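Local atomic coordinates of hypothetical 27.5 kDa protein in SPX19-GCR2 intergenic region (Saccharomyces cerevisiae, PDB entry 1JZT), a protein that catalyses the epimerisation of the S and R forms of NAD(P)HX, hydrated and damaged NAD(P)H, so that both epimers can be repaired. Residues E18-Q23 and Q29-L34; A13-E18 and S197-K202; Q41-Q46 and R79-F84; A35-A40 and T240-K245; G155-L160 and P188-A193. One frame throughout, in Å; residues are numbered along the deposited sequence.

Contact 1: residues E18-Q23 and Q29-L34; sequences ELMGPQ and QQLMEL
Met-20 and Leu-31 reach toward each other tip to tip, between the residue that follows helix 9-19 and the first turns of helix 28-46. Met-20, present as selenomethionine and so carrying SE in place of sulfur, is the first residue past the end of its helix. Its CB is still 5.2 Å from Leu-31 CD1 and plays little part. CG, placed beside the backbone N (chi1 -77°), comes within 3.9 Å of Leu-31 CD1, and SE lies at the same distance from that methyl. The chain then bends at chi3 (-76°), which carries CE back to 3.8 Å from Leu-31 CD1. Three successive atoms thus curl round one methyl group, a fit suited to a long, unbranched and flexible side chain. Leu-19 adds a looser touch, its CB 4.3 Å from Leu-31 CD1. No hydrogen bond crosses, so the meeting is purely apolar, and Leu-31 suits it by pointing a forked, apolar end at Met-20. Phe-26 and Phe-221 also pack on Leu-31, while Phe-226 packs on Leu-19. This is apolar packing where helix 9-19, through a short loop, gives way to helix 28-46 in the YjeF N-terminal domain, with the Met-20 side chain about 6 Å from that of Asn-69, a residue predicted to bind (6S)-NADPHX.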
# COMPACT_ATOMS: atom_id res chain seq x y z
N GLU A 18 -15.83 5.00 -12.16
CA GLU A 18 -15.82 5.90 -13.30
C GLU A 18 -14.51 5.84 -14.07
O GLU A 18 -14.51 5.80 -15.30
CB GLU A 18 -16.09 7.34 -12.86
CG GLU A 18 -17.56 7.65 -12.69
CD GLU A 18 -17.82 9.12 -12.46
OE1 GLU A 18 -17.30 9.95 -13.25
OE2 GLU A 18 -18.56 9.46 -11.51
N LEU A 19 -13.39 5.83 -13.35
CA LEU A 19 -12.08 5.80 -14.00
C LEU A 19 -11.95 4.62 -14.96
O LEU A 19 -11.41 4.76 -16.06
CB LEU A 19 -10.96 5.75 -12.97
CG LEU A 19 -10.73 7.04 -12.18
CD1 LEU A 19 -9.59 6.84 -11.18
CD2 LEU A 19 -10.39 8.18 -13.14
N MSE A 20 -12.45 3.46 -14.56
CA MSE A 20 -12.34 2.30 -15.44
C MSE A 20 -13.60 2.03 -16.26
O MSE A 20 -13.75 0.96 -16.84
CB MSE A 20 -11.91 1.08 -14.63
CG MSE A 20 -10.42 1.12 -14.31
SE MSE A 20 -9.89 -0.05 -12.88
CE MSE A 20 -10.56 1.01 -11.40
N GLY A 21 -14.48 3.03 -16.32
CA GLY A 21 -15.70 2.90 -17.10
C GLY A 21 -15.41 3.17 -18.57
O GLY A 21 -14.34 3.68 -18.90
N PRO A 22 -16.35 2.85 -19.48
CA PRO A 22 -16.18 3.06 -20.93
C PRO A 22 -15.82 4.49 -21.33
O PRO A 22 -15.07 4.71 -22.27
CB PRO A 22 -17.53 2.62 -21.50
CG PRO A 22 -17.95 1.55 -20.55
CD PRO A 22 -17.62 2.16 -19.21
N GLN A 23 -16.37 5.45 -20.60
CA GLN A 23 -16.14 6.86 -20.88
C GLN A 23 -14.67 7.29 -20.70
O GLN A 23 -14.07 7.85 -21.61
CB GLN A 23 -17.03 7.72 -19.98
CG GLN A 23 -16.95 9.20 -20.24
CD GLN A 23 -17.57 9.59 -21.56
OE1 GLN A 23 -17.13 9.15 -22.63
NE2 GLN A 23 -18.60 10.42 -21.51
N GLN A 29 -4.86 -2.61 -15.19
CA GLN A 29 -3.43 -2.83 -15.34
C GLN A 29 -2.64 -1.53 -15.17
O GLN A 29 -1.63 -1.50 -14.47
CB GLN A 29 -3.12 -3.45 -16.71
CG GLN A 29 -3.56 -4.91 -16.88
CD GLN A 29 -5.03 -5.07 -17.24
OE1 GLN A 29 -5.74 -4.10 -17.52
NE2 GLN A 29 -5.50 -6.32 -17.26
N GLN A 30 -3.09 -0.47 -15.83
CA GLN A 30 -2.42 0.82 -15.74
C GLN A 30 -2.48 1.41 -14.34
O GLN A 30 -1.46 1.78 -13.76
CB GLN A 30 -3.05 1.83 -16.69
CG GLN A 30 -2.76 1.62 -18.17
CD GLN A 30 -3.66 2.50 -19.02
OE1 GLN A 30 -4.82 2.17 -19.25
NE2 GLN A 30 -3.13 3.63 -19.48
N LEU A 31 -3.69 1.51 -13.80
CA LEU A 31 -3.86 2.10 -12.47
C LEU A 31 -3.09 1.37 -11.38
O LEU A 31 -2.47 2.01 -10.51
CB LEU A 31 -5.35 2.17 -12.12
CG LEU A 31 -6.20 3.04 -13.06
CD1 LEU A 31 -7.62 3.12 -12.51
CD2 LEU A 31 -5.60 4.44 -13.17
N MSE A 32 -3.12 0.05 -11.42
CA MSE A 32 -2.43 -0.77 -10.43
C MSE A 32 -0.91 -0.62 -10.56
O MSE A 32 -0.19 -0.57 -9.55
CB MSE A 32 -2.85 -2.23 -10.59
CG MSE A 32 -2.33 -3.17 -9.51
SE MSE A 32 -3.41 -4.80 -9.40
CE MSE A 32 -5.00 -4.03 -8.61
N GLU A 33 -0.42 -0.54 -11.79
CA GLU A 33 1.01 -0.38 -12.03
C GLU A 33 1.45 0.98 -11.47
O GLU A 33 2.45 1.08 -10.77
CB GLU A 33 1.31 -0.43 -13.52
CG GLU A 33 2.78 -0.43 -13.88
CD GLU A 33 3.53 -1.62 -13.31
OE1 GLU A 33 2.92 -2.71 -13.13
OE2 GLU A 33 4.75 -1.49 -13.07
N LEU A 34 0.69 2.02 -11.80
CA LEU A 34 1.01 3.37 -11.33
C LEU A 34 0.88 3.45 -9.81
O LEU A 34 1.72 4.06 -9.15
CB LEU A 34 0.09 4.39 -12.00
CG LEU A 34 0.28 4.64 -13.51
CD1 LEU A 34 -0.78 5.62 -14.00
CD2 LEU A 34 1.68 5.19 -13.78

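Contact 2: residues A13-E18 and S197-K202; sequences AEIDKE and SLTVPK
Ile-15 meets Thr-199 and Val-200 through methyl groups alone, so no ring or amide face enters the interface. The nearest flat side chain is the carboxylate of Asp-16, whose OD1 stops 4.7 Å from Thr-199 OG1, too far for a hydrogen bond. The flat group that is gripped belongs to the loop itself: the carbonyl of Val-200, which Lys-202 NZ approaches nearly end-on, the C=O to donor angle being 167°. That bond measures 2.8 Å from NZ to Val-200 O. Lys-202 reaches it because its chain folds back at chi2 and chi3 (56° and 74°) instead of running straight out.

Across the contact, Ile-15 CG2 lies 4.2 Å from Thr-199 CG2, and Ile-15 CD1 lies 4.4 Å from Val-200 CG1. A branched isoleucine suits this place, since its two arms serve two neighbours; Phe-226 packs against it as well. The loop turns sharply just after strand 194-198. Thr-199 takes a positive phi of 74°, rare for a residue with a side chain, in a classic gamma turn whose Val-200 N to Leu-198 O bond, 2.7 Å, is weak. Asp-173, predicted to bind (6S)-NADPHX, forms a salt bridge with Lys-202 NZ and accepts a bond from Leu-198 N. The chemistry is therefore divided: helix 9-19 offers a non-directional apolar cover, while the turn is probably steadied by the Lys-202 bond to Val-200 O and by the bonds to Asp-173, close to the predicted substrate site.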
# COMPACT_ATOMS: atom_id res chain seq x y z
N ALA A 13 -15.29 4.57 -4.20
CA ALA A 13 -15.74 3.45 -5.02
C ALA A 13 -16.31 3.98 -6.33
O ALA A 13 -16.11 3.39 -7.39
CB ALA A 13 -16.80 2.65 -4.27
N GLU A 14 -17.01 5.11 -6.26
CA GLU A 14 -17.59 5.74 -7.44
C GLU A 14 -16.48 6.24 -8.37
O GLU A 14 -16.58 6.11 -9.59
CB GLU A 14 -18.48 6.92 -7.03
CG GLU A 14 -19.84 6.50 -6.49
CD GLU A 14 -20.59 7.66 -5.84
OE1 GLU A 14 -20.61 8.77 -6.41
OE2 GLU A 14 -21.18 7.45 -4.76
N ILE A 15 -15.43 6.80 -7.78
CA ILE A 15 -14.31 7.30 -8.58
C ILE A 15 -13.69 6.15 -9.37
O ILE A 15 -13.54 6.24 -10.59
CB ILE A 15 -13.23 7.94 -7.68
CG1 ILE A 15 -13.75 9.28 -7.14
CG2 ILE A 15 -11.94 8.13 -8.48
CD1 ILE A 15 -12.84 9.95 -6.13
N ASP A 16 -13.33 5.08 -8.67
CA ASP A 16 -12.74 3.92 -9.31
C ASP A 16 -13.63 3.38 -10.41
O ASP A 16 -13.16 3.01 -11.49
CB ASP A 16 -12.48 2.83 -8.28
CG ASP A 16 -11.04 2.80 -7.82
OD1 ASP A 16 -10.43 3.88 -7.73
OD2 ASP A 16 -10.54 1.69 -7.53
N LYS A 17 -14.93 3.32 -10.13
CA LYS A 17 -15.89 2.82 -11.10
C LYS A 17 -15.88 3.69 -12.35
O LYS A 17 -15.92 3.18 -13.47
CB LYS A 17 -17.30 2.79 -10.50
CG LYS A 17 -18.37 2.32 -11.47
CD LYS A 17 -19.78 2.48 -10.88
CE LYS A 17 -20.85 2.28 -11.95
NZ LYS A 17 -22.24 2.49 -11.45
N GLU A 18 -15.83 5.00 -12.16
CA GLU A 18 -15.82 5.90 -13.30
C GLU A 18 -14.51 5.84 -14.07
O GLU A 18 -14.51 5.80 -15.30
CB GLU A 18 -16.09 7.34 -12.86
CG GLU A 18 -17.56 7.65 -12.69
CD GLU A 18 -17.82 9.12 -12.46
OE1 GLU A 18 -17.30 9.95 -13.25
OE2 GLU A 18 -18.56 9.46 -11.51
N SER A 197 -1.67 7.17 0.78
CA SER A 197 -3.03 7.24 0.27
C SER A 197 -2.96 7.15 -1.25
O SER A 197 -2.03 7.68 -1.86
CB SER A 197 -3.69 8.56 0.68
OG SER A 197 -3.88 8.62 2.09
N LEU A 198 -3.91 6.46 -1.85
CA LEU A 198 -3.94 6.30 -3.30
C LEU A 198 -5.13 7.05 -3.90
O LEU A 198 -6.25 6.96 -3.40
CB LEU A 198 -3.99 4.82 -3.67
CG LEU A 198 -2.75 4.00 -3.29
CD1 LEU A 198 -2.96 2.54 -3.66
CD2 LEU A 198 -1.52 4.57 -4.01
N THR A 199 -4.85 7.80 -4.97
CA THR A 199 -5.84 8.61 -5.69
C THR A 199 -6.18 9.84 -4.85
O THR A 199 -5.93 10.97 -5.26
CB THR A 199 -7.13 7.81 -6.00
OG1 THR A 199 -6.81 6.66 -6.79
CG2 THR A 199 -8.12 8.66 -6.77
N VAL A 200 -6.74 9.60 -3.67
CA VAL A 200 -7.11 10.66 -2.75
C VAL A 200 -7.26 10.01 -1.37
O VAL A 200 -7.73 8.89 -1.26
CB VAL A 200 -8.44 11.34 -3.19
CG1 VAL A 200 -9.55 10.30 -3.26
CG2 VAL A 200 -8.81 12.45 -2.22
N PRO A 201 -6.82 10.70 -0.31
CA PRO A 201 -6.93 10.13 1.04
C PRO A 201 -8.38 9.93 1.46
O PRO A 201 -9.27 10.68 1.05
CB PRO A 201 -6.22 11.17 1.91
CG PRO A 201 -5.21 11.77 0.96
CD PRO A 201 -6.05 11.95 -0.28
N LYS A 202 -8.61 8.90 2.26
CA LYS A 202 -9.93 8.59 2.78
C LYS A 202 -10.06 9.24 4.17
O LYS A 202 -9.05 9.61 4.77
CB LYS A 202 -10.12 7.07 2.88
CG LYS A 202 -10.82 6.45 1.68
CD LYS A 202 -10.12 6.78 0.36
CE LYS A 202 -8.82 5.98 0.22
NZ LYS A 202 -8.21 6.16 -1.14

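Contact 3: residues Q41-Q46 and R79-F84; sequences QAVCRQ and RHLKLF
Cys-44 places its sulfur beside the ring of Phe-84 in a sulfur-aromatic contact, with SG 5.5 Å from the ring centroid and 37° off the ring normal, an oblique approach. The setting is helix-on-helix packing within a Rossmann-like alpha/beta fold: helix 28-46 lies against helix 69-83, which follows the sheet strand 60-65. The Phe-84 ring lies at the margin of the interface. Cys-44 CB comes to 4.4 Å from its CD2, and the backbone N of Gln-41 stands near the ring plane at the edge, 4.0 Å from CE2. One ring face carries a backbone carbonyl of helix 69-83, His-80 O, 3.0 Å above the plane and offset toward the rim. That oxygen also accepts the Phe-84 backbone N-H. Cysteine suits its site because it is small and polarisable, able to meet an aromatic without pushing the helices apart; Tyr-86 packs on it too. The amide of Gln-41 looks elsewhere, its OE1 taking a bond from Gln-242 N. Deeper in, Val-43 and Leu-81 cross at about a right angle. Val-43 has CG1 anti to its N (chi1 171°), which sends that branch to the leucine, and Leu-81 CD2 rests 3.9 Å from Val-43 CG1 and 4.0 Å from Val-43 CB.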
# COMPACT_ATOMS: atom_id res chain seq x y z
N GLN A 41 8.00 4.11 -4.60
CA GLN A 41 8.72 5.38 -4.54
C GLN A 41 8.70 5.97 -3.12
O GLN A 41 9.70 6.52 -2.66
CB GLN A 41 8.13 6.36 -5.57
CG GLN A 41 8.96 7.62 -5.83
CD GLN A 41 8.47 8.41 -7.04
OE1 GLN A 41 7.31 8.79 -7.11
NE2 GLN A 41 9.37 8.67 -7.98
N ALA A 42 7.57 5.84 -2.41
CA ALA A 42 7.45 6.36 -1.04
C ALA A 42 8.41 5.62 -0.10
O ALA A 42 9.04 6.23 0.78
CB ALA A 42 6.01 6.21 -0.53
N VAL A 43 8.50 4.31 -0.27
CA VAL A 43 9.38 3.49 0.56
C VAL A 43 10.84 3.89 0.33
O VAL A 43 11.62 4.05 1.27
CB VAL A 43 9.22 2.00 0.23
CG1 VAL A 43 10.30 1.18 0.93
CG2 VAL A 43 7.83 1.53 0.65
N CYS A 44 11.20 4.04 -0.94
CA CYS A 44 12.56 4.43 -1.31
C CYS A 44 12.89 5.82 -0.76
O CYS A 44 14.01 6.07 -0.33
CB CYS A 44 12.70 4.41 -2.84
SG CYS A 44 14.32 4.88 -3.49
N ARG A 45 11.92 6.72 -0.77
CA ARG A 45 12.16 8.07 -0.28
C ARG A 45 12.23 8.15 1.24
O ARG A 45 12.98 8.95 1.80
CB ARG A 45 11.08 9.01 -0.81
CG ARG A 45 11.40 10.48 -0.60
CD ARG A 45 10.61 11.36 -1.54
NE ARG A 45 10.96 11.13 -2.94
CZ ARG A 45 10.38 11.77 -3.96
NH1 ARG A 45 9.43 12.67 -3.72
NH2 ARG A 45 10.75 11.52 -5.21
N GLN A 46 11.46 7.29 1.91
CA GLN A 46 11.42 7.23 3.37
C GLN A 46 12.61 6.44 3.92
O GLN A 46 13.10 6.73 5.01
CB GLN A 46 10.10 6.58 3.80
CG GLN A 46 9.72 6.74 5.26
CD GLN A 46 9.42 8.18 5.65
OE1 GLN A 46 8.90 8.96 4.85
NE2 GLN A 46 9.73 8.53 6.89
N ARG A 79 7.91 -5.46 -7.10
CA ARG A 79 8.76 -5.53 -8.30
C ARG A 79 9.58 -4.24 -8.45
O ARG A 79 10.77 -4.30 -8.76
CB ARG A 79 7.89 -5.78 -9.55
CG ARG A 79 8.58 -5.54 -10.91
CD ARG A 79 7.80 -6.22 -12.04
NE ARG A 79 6.36 -6.03 -11.88
CZ ARG A 79 5.70 -4.92 -12.18
NH1 ARG A 79 6.35 -3.87 -12.68
NH2 ARG A 79 4.39 -4.85 -11.96
N HIS A 80 8.96 -3.09 -8.23
CA HIS A 80 9.70 -1.84 -8.35
C HIS A 80 10.79 -1.73 -7.28
O HIS A 80 11.88 -1.24 -7.55
CB HIS A 80 8.76 -0.64 -8.31
CG HIS A 80 8.00 -0.44 -9.58
ND1 HIS A 80 8.59 0.08 -10.72
CD2 HIS A 80 6.74 -0.77 -9.94
CE1 HIS A 80 7.72 0.06 -11.71
NE2 HIS A 80 6.59 -0.46 -11.26
N LEU A 81 10.49 -2.21 -6.08
CA LEU A 81 11.47 -2.17 -5.00
C LEU A 81 12.69 -3.02 -5.34
O LEU A 81 13.81 -2.68 -4.98
CB LEU A 81 10.86 -2.68 -3.69
CG LEU A 81 9.88 -1.73 -3.00
CD1 LEU A 81 9.24 -2.43 -1.81
CD2 LEU A 81 10.63 -0.48 -2.55
N LYS A 82 12.45 -4.13 -6.04
CA LYS A 82 13.55 -5.00 -6.45
C LYS A 82 14.40 -4.21 -7.45
O LYS A 82 15.62 -4.20 -7.35
CB LYS A 82 13.00 -6.28 -7.09
CG LYS A 82 14.07 -7.27 -7.51
CD LYS A 82 14.77 -7.87 -6.30
CE LYS A 82 15.85 -8.85 -6.72
NZ LYS A 82 16.51 -9.44 -5.51
N LEU A 83 13.74 -3.55 -8.39
CA LEU A 83 14.46 -2.77 -9.39
C LEU A 83 15.19 -1.60 -8.73
O LEU A 83 16.29 -1.23 -9.16
CB LEU A 83 13.49 -2.25 -10.46
CG LEU A 83 13.09 -3.32 -11.49
CD1 LEU A 83 11.70 -3.06 -12.02
CD2 LEU A 83 14.11 -3.35 -12.62
N PHE A 84 14.59 -1.03 -7.68
CA PHE A 84 15.19 0.10 -6.98
C PHE A 84 16.39 -0.28 -6.11
O PHE A 84 17.05 0.60 -5.54
CB PHE A 84 14.14 0.81 -6.10
CG PHE A 84 13.04 1.49 -6.88
CD1 PHE A 84 13.20 1.80 -8.23
CD2 PHE A 84 11.83 1.83 -6.26
CE1 PHE A 84 12.19 2.44 -8.95
CE2 PHE A 84 10.81 2.46 -6.97
CZ PHE A 84 10.99 2.77 -8.32

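Contact 4: residues A35-A40 and T240-K245; sequences AGFSVA and TDQILK
Ser-38 OG is gripped from several sides. It donates to Gln-242 O at 2.7 Å, reaching that oxygen at a C=O to donor angle of 135° and tilted out of the carbonyl plane. A water donates to OG at 3.0 Å, Gly-219 N is a further hydrogen-bond partner, and so is Leu-34 O one turn back in the helix, so that Leu-34 O and Gln-242 O probably compete for the one hydroxyl hydrogen. Replaced by an alanine, Ser-38 would probably leave Gln-242 O and Gly-219 N without this mate and free the water to shift.

The same water donates to Gln-242 OE1 at 2.8 Å, closing a bridge from serine to amide. Gln-242 is bent at chi2 (-61°), turning the amide back over its own loop, where NE2 bonds to Thr-240 O at 3.2 Å with that oxygen almost in the amide plane. Its aliphatic part meets Phe-37 at about a right angle: CG is 3.4 Å from Phe-37 CD2, an oblique approach, and CB lies at the ring edge in its plane. Glutamine suits the site because its methylenes serve the ring while its amide serves water and backbone. Beyond it, Ile-243 CG2 presses to 3.1 Å from Ser-38 O. The segment leading into strand 243-245, which runs antiparallel to strand 214-218 at the sheet margin, is thereby tied to helix 28-46. The chemistry implies a directional join: a buried hydroxyl, fully engaged, probably fixes the C-terminal segment more exactly than apolar contact alone would.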
# COMPACT_ATOMS: atom_id res chain seq x y z
N ALA A 35 -0.15 2.82 -9.24
CA ALA A 35 -0.35 2.84 -7.79
C ALA A 35 0.79 2.12 -7.08
O ALA A 35 1.36 2.63 -6.11
CB ALA A 35 -1.68 2.19 -7.43
N GLY A 36 1.12 0.92 -7.55
CA GLY A 36 2.20 0.15 -6.95
C GLY A 36 3.53 0.89 -7.06
O GLY A 36 4.38 0.80 -6.17
N PHE A 37 3.70 1.63 -8.16
CA PHE A 37 4.92 2.39 -8.37
C PHE A 37 5.02 3.46 -7.28
O PHE A 37 6.07 3.64 -6.66
CB PHE A 37 4.93 3.06 -9.74
CG PHE A 37 6.17 3.88 -10.01
CD1 PHE A 37 7.31 3.27 -10.52
CD2 PHE A 37 6.22 5.23 -9.67
CE1 PHE A 37 8.49 3.99 -10.68
CE2 PHE A 37 7.40 5.96 -9.83
CZ PHE A 37 8.54 5.34 -10.33
N SER A 38 3.90 4.15 -7.05
CA SER A 38 3.84 5.20 -6.04
C SER A 38 4.31 4.70 -4.68
O SER A 38 5.15 5.31 -4.03
CB SER A 38 2.41 5.73 -5.91
OG SER A 38 2.03 6.46 -7.05
N VAL A 39 3.73 3.58 -4.25
CA VAL A 39 4.09 2.99 -2.97
C VAL A 39 5.59 2.71 -2.90
O VAL A 39 6.24 3.04 -1.91
CB VAL A 39 3.35 1.66 -2.72
CG1 VAL A 39 3.79 1.06 -1.39
CG2 VAL A 39 1.85 1.90 -2.73
N ALA A 40 6.14 2.09 -3.93
CA ALA A 40 7.58 1.79 -3.97
C ALA A 40 8.40 3.08 -3.86
O ALA A 40 9.39 3.14 -3.12
CB ALA A 40 7.92 1.07 -5.25
N THR A 240 8.47 14.95 -11.70
CA THR A 240 7.86 13.76 -12.29
C THR A 240 7.47 12.74 -11.22
O THR A 240 7.17 11.59 -11.54
CB THR A 240 8.82 13.08 -13.30
OG1 THR A 240 10.07 12.81 -12.66
CG2 THR A 240 9.07 13.98 -14.53
N ASP A 241 7.48 13.16 -9.95
CA ASP A 241 7.13 12.29 -8.83
C ASP A 241 5.75 11.67 -8.94
O ASP A 241 4.82 12.28 -9.49
CB ASP A 241 7.16 13.04 -7.50
CG ASP A 241 8.55 13.46 -7.07
OD1 ASP A 241 9.54 12.99 -7.67
OD2 ASP A 241 8.64 14.27 -6.12
N GLN A 242 5.59 10.46 -8.41
CA GLN A 242 4.29 9.79 -8.44
C GLN A 242 3.72 9.78 -7.02
O GLN A 242 2.73 9.10 -6.73
CB GLN A 242 4.43 8.37 -8.97
CG GLN A 242 4.89 8.31 -10.44
CD GLN A 242 3.92 9.00 -11.38
OE1 GLN A 242 2.80 8.54 -11.57
NE2 GLN A 242 4.36 10.10 -11.98
N ILE A 243 4.36 10.56 -6.15
CA ILE A 243 3.96 10.71 -4.77
C ILE A 243 4.17 12.18 -4.39
O ILE A 243 4.92 12.89 -5.06
CB ILE A 243 4.83 9.84 -3.81
CG1 ILE A 243 6.30 10.25 -3.93
CG2 ILE A 243 4.64 8.37 -4.12
CD1 ILE A 243 7.20 9.62 -2.87
N LEU A 244 3.48 12.60 -3.34
CA LEU A 244 3.57 13.97 -2.81
C LEU A 244 3.44 13.85 -1.29
O LEU A 244 2.52 13.21 -0.79
CB LEU A 244 2.43 14.85 -3.33
CG LEU A 244 2.33 16.24 -2.70
CD1 LEU A 244 3.60 17.04 -3.00
CD2 LEU A 244 1.11 16.98 -3.23
N LYS A 245 4.37 14.46 -0.56
CA LYS A 245 4.31 14.41 0.89
C LYS A 245 3.12 15.27 1.33
O LYS A 245 3.09 16.47 1.08
CB LYS A 245 5.63 14.93 1.48
CG LYS A 245 5.78 14.75 2.97
CD LYS A 245 7.12 15.33 3.41
CE LYS A 245 7.29 15.25 4.91
NZ LYS A 245 7.20 13.84 5.36
O HOH W 1 0.98 7.31 -9.76

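Contact 5: residues G155-L160 and P188-A193; sequences GIVEEL and PSINPA
Val-157 is the first residue of 155-160 to touch the loop 188-193. Its CG1, anti to the backbone N (chi1 171°), lies 4.0 Å from Ile-190 CD1 and 4.1 Å from Ile-190 CG1, the two side chains crossing obliquely. One residue on, Glu-158 keeps its carboxylate off the interface, but its methylene CG runs 4.6 Å from CG of Pro-188, a loose approach to a proline that follows a cis peptide bond. A turn after Val-157 comes Leu-160, whose CB meets Ile-190 CD1 at 4.1 Å. Ile-190 thus slips its long arm between residues three apart on one helical face; isoleucine suits the place because its CD1 extends far enough to meet both. Valine and leucine suit that face, being apolar and compact. No hydrogen bond crosses; Ile-190 O bonds to Trp-178 NE1, outside the contact. The Val-157 side chain is about 4 Å from that of Thr-176, a predicted potassium ligand. Ile-190 also packs on Cys-161 and Ser-171, so the loop leading into strand 194-198 lies against both helix 153-163, the connection of a beta-alpha-beta crossover from strand 133-139, and its closing strand 169-172.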
# COMPACT_ATOMS: atom_id res chain seq x y z
N GLY A 155 -5.34 -12.72 12.51
CA GLY A 155 -4.11 -13.07 13.21
C GLY A 155 -2.88 -12.37 12.66
O GLY A 155 -1.96 -12.06 13.41
N ILE A 156 -2.85 -12.14 11.35
CA ILE A 156 -1.71 -11.45 10.73
C ILE A 156 -1.58 -10.04 11.31
O ILE A 156 -0.49 -9.61 11.70
CB ILE A 156 -1.89 -11.34 9.19
CG1 ILE A 156 -1.96 -12.74 8.57
CG2 ILE A 156 -0.73 -10.56 8.58
CD1 ILE A 156 -0.76 -13.61 8.82
N VAL A 157 -2.70 -9.32 11.38
CA VAL A 157 -2.73 -7.96 11.92
C VAL A 157 -2.28 -7.95 13.38
O VAL A 157 -1.58 -7.04 13.82
CB VAL A 157 -4.15 -7.36 11.81
CG1 VAL A 157 -4.23 -6.04 12.56
CG2 VAL A 157 -4.52 -7.16 10.35
N GLU A 158 -2.67 -8.98 14.12
CA GLU A 158 -2.28 -9.10 15.52
C GLU A 158 -0.77 -9.20 15.64
O GLU A 158 -0.16 -8.51 16.46
CB GLU A 158 -2.94 -10.33 16.16
CG GLU A 158 -4.41 -10.15 16.45
CD GLU A 158 -5.07 -11.43 16.94
OE1 GLU A 158 -4.53 -12.07 17.87
OE2 GLU A 158 -6.14 -11.78 16.40
N GLU A 159 -0.17 -10.06 14.82
CA GLU A 159 1.28 -10.24 14.83
C GLU A 159 2.00 -8.95 14.45
O GLU A 159 3.02 -8.61 15.04
CB GLU A 159 1.70 -11.35 13.85
CG GLU A 159 1.18 -12.75 14.17
CD GLU A 159 1.65 -13.28 15.52
OE1 GLU A 159 2.75 -12.89 15.97
OE2 GLU A 159 0.92 -14.09 16.13
N LEU A 160 1.46 -8.24 13.46
CA LEU A 160 2.05 -6.98 13.02
C LEU A 160 2.01 -5.93 14.13
O LEU A 160 2.98 -5.21 14.35
CB LEU A 160 1.31 -6.44 11.79
CG LEU A 160 1.44 -7.28 10.52
CD1 LEU A 160 0.68 -6.62 9.36
CD2 LEU A 160 2.91 -7.44 10.17
N PRO A 188 -6.08 -4.80 18.94
CA PRO A 188 -5.06 -3.79 18.63
C PRO A 188 -5.27 -3.18 17.25
O PRO A 188 -5.90 -3.78 16.38
CB PRO A 188 -3.75 -4.58 18.74
CG PRO A 188 -4.16 -5.95 18.30
CD PRO A 188 -5.48 -6.14 19.03
N SER A 189 -4.72 -1.99 17.06
CA SER A 189 -4.86 -1.26 15.81
C SER A 189 -3.51 -0.95 15.16
O SER A 189 -2.53 -0.64 15.85
CB SER A 189 -5.62 0.04 16.09
OG SER A 189 -6.00 0.70 14.90
N ILE A 190 -3.45 -1.03 13.84
CA ILE A 190 -2.23 -0.73 13.10
C ILE A 190 -1.85 0.73 13.30
O ILE A 190 -2.70 1.62 13.22
CB ILE A 190 -2.41 -1.00 11.58
CG1 ILE A 190 -2.60 -2.50 11.33
CG2 ILE A 190 -1.22 -0.47 10.79
CD1 ILE A 190 -1.39 -3.34 11.63
N ASN A 191 -0.57 0.97 13.58
CA ASN A 191 -0.02 2.32 13.78
C ASN A 191 1.13 2.41 12.77
O ASN A 191 2.30 2.19 13.12
CB ASN A 191 0.51 2.49 15.20
CG ASN A 191 1.29 3.79 15.40
OD1 ASN A 191 1.91 4.00 16.45
ND2 ASN A 191 1.27 4.66 14.40
N PRO A 192 0.82 2.73 11.52
CA PRO A 192 1.82 2.84 10.45
C PRO A 192 2.82 3.98 10.57
O PRO A 192 2.47 5.09 10.97
CB PRO A 192 0.96 2.95 9.20
CG PRO A 192 -0.20 3.76 9.68
CD PRO A 192 -0.52 3.12 11.02
N ALA A 193 4.07 3.71 10.20
CA ALA A 193 5.11 4.73 10.22
C ALA A 193 4.90 5.59 8.98
O ALA A 193 5.25 6.78 8.96
CB ALA A 193 6.50 4.08 10.18

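From the N terminus, helix 9-19 gives contact 2 its first segment, and its end with the loop beyond gives contact 1 its own. Contact 1 closes the short turn into helix 28-46 and nests inside the long loop of contact 2, which ends just after strand 194-198. Helix 28-46 then opens contact 4, whose loop runs to the C-terminal strand 243-245 and crosses that of contact 2. Contact 3, joining helix 28-46 to helix 69-83, and contact 5, joining helix 153-163 to the loop before strand 194-198, follow in series, each nested within both long loops. Salt bridge Arg-45 to Asp-241 links contacts 3 and 4, and Glu-33 to Arg-79 links contacts 1 and 3.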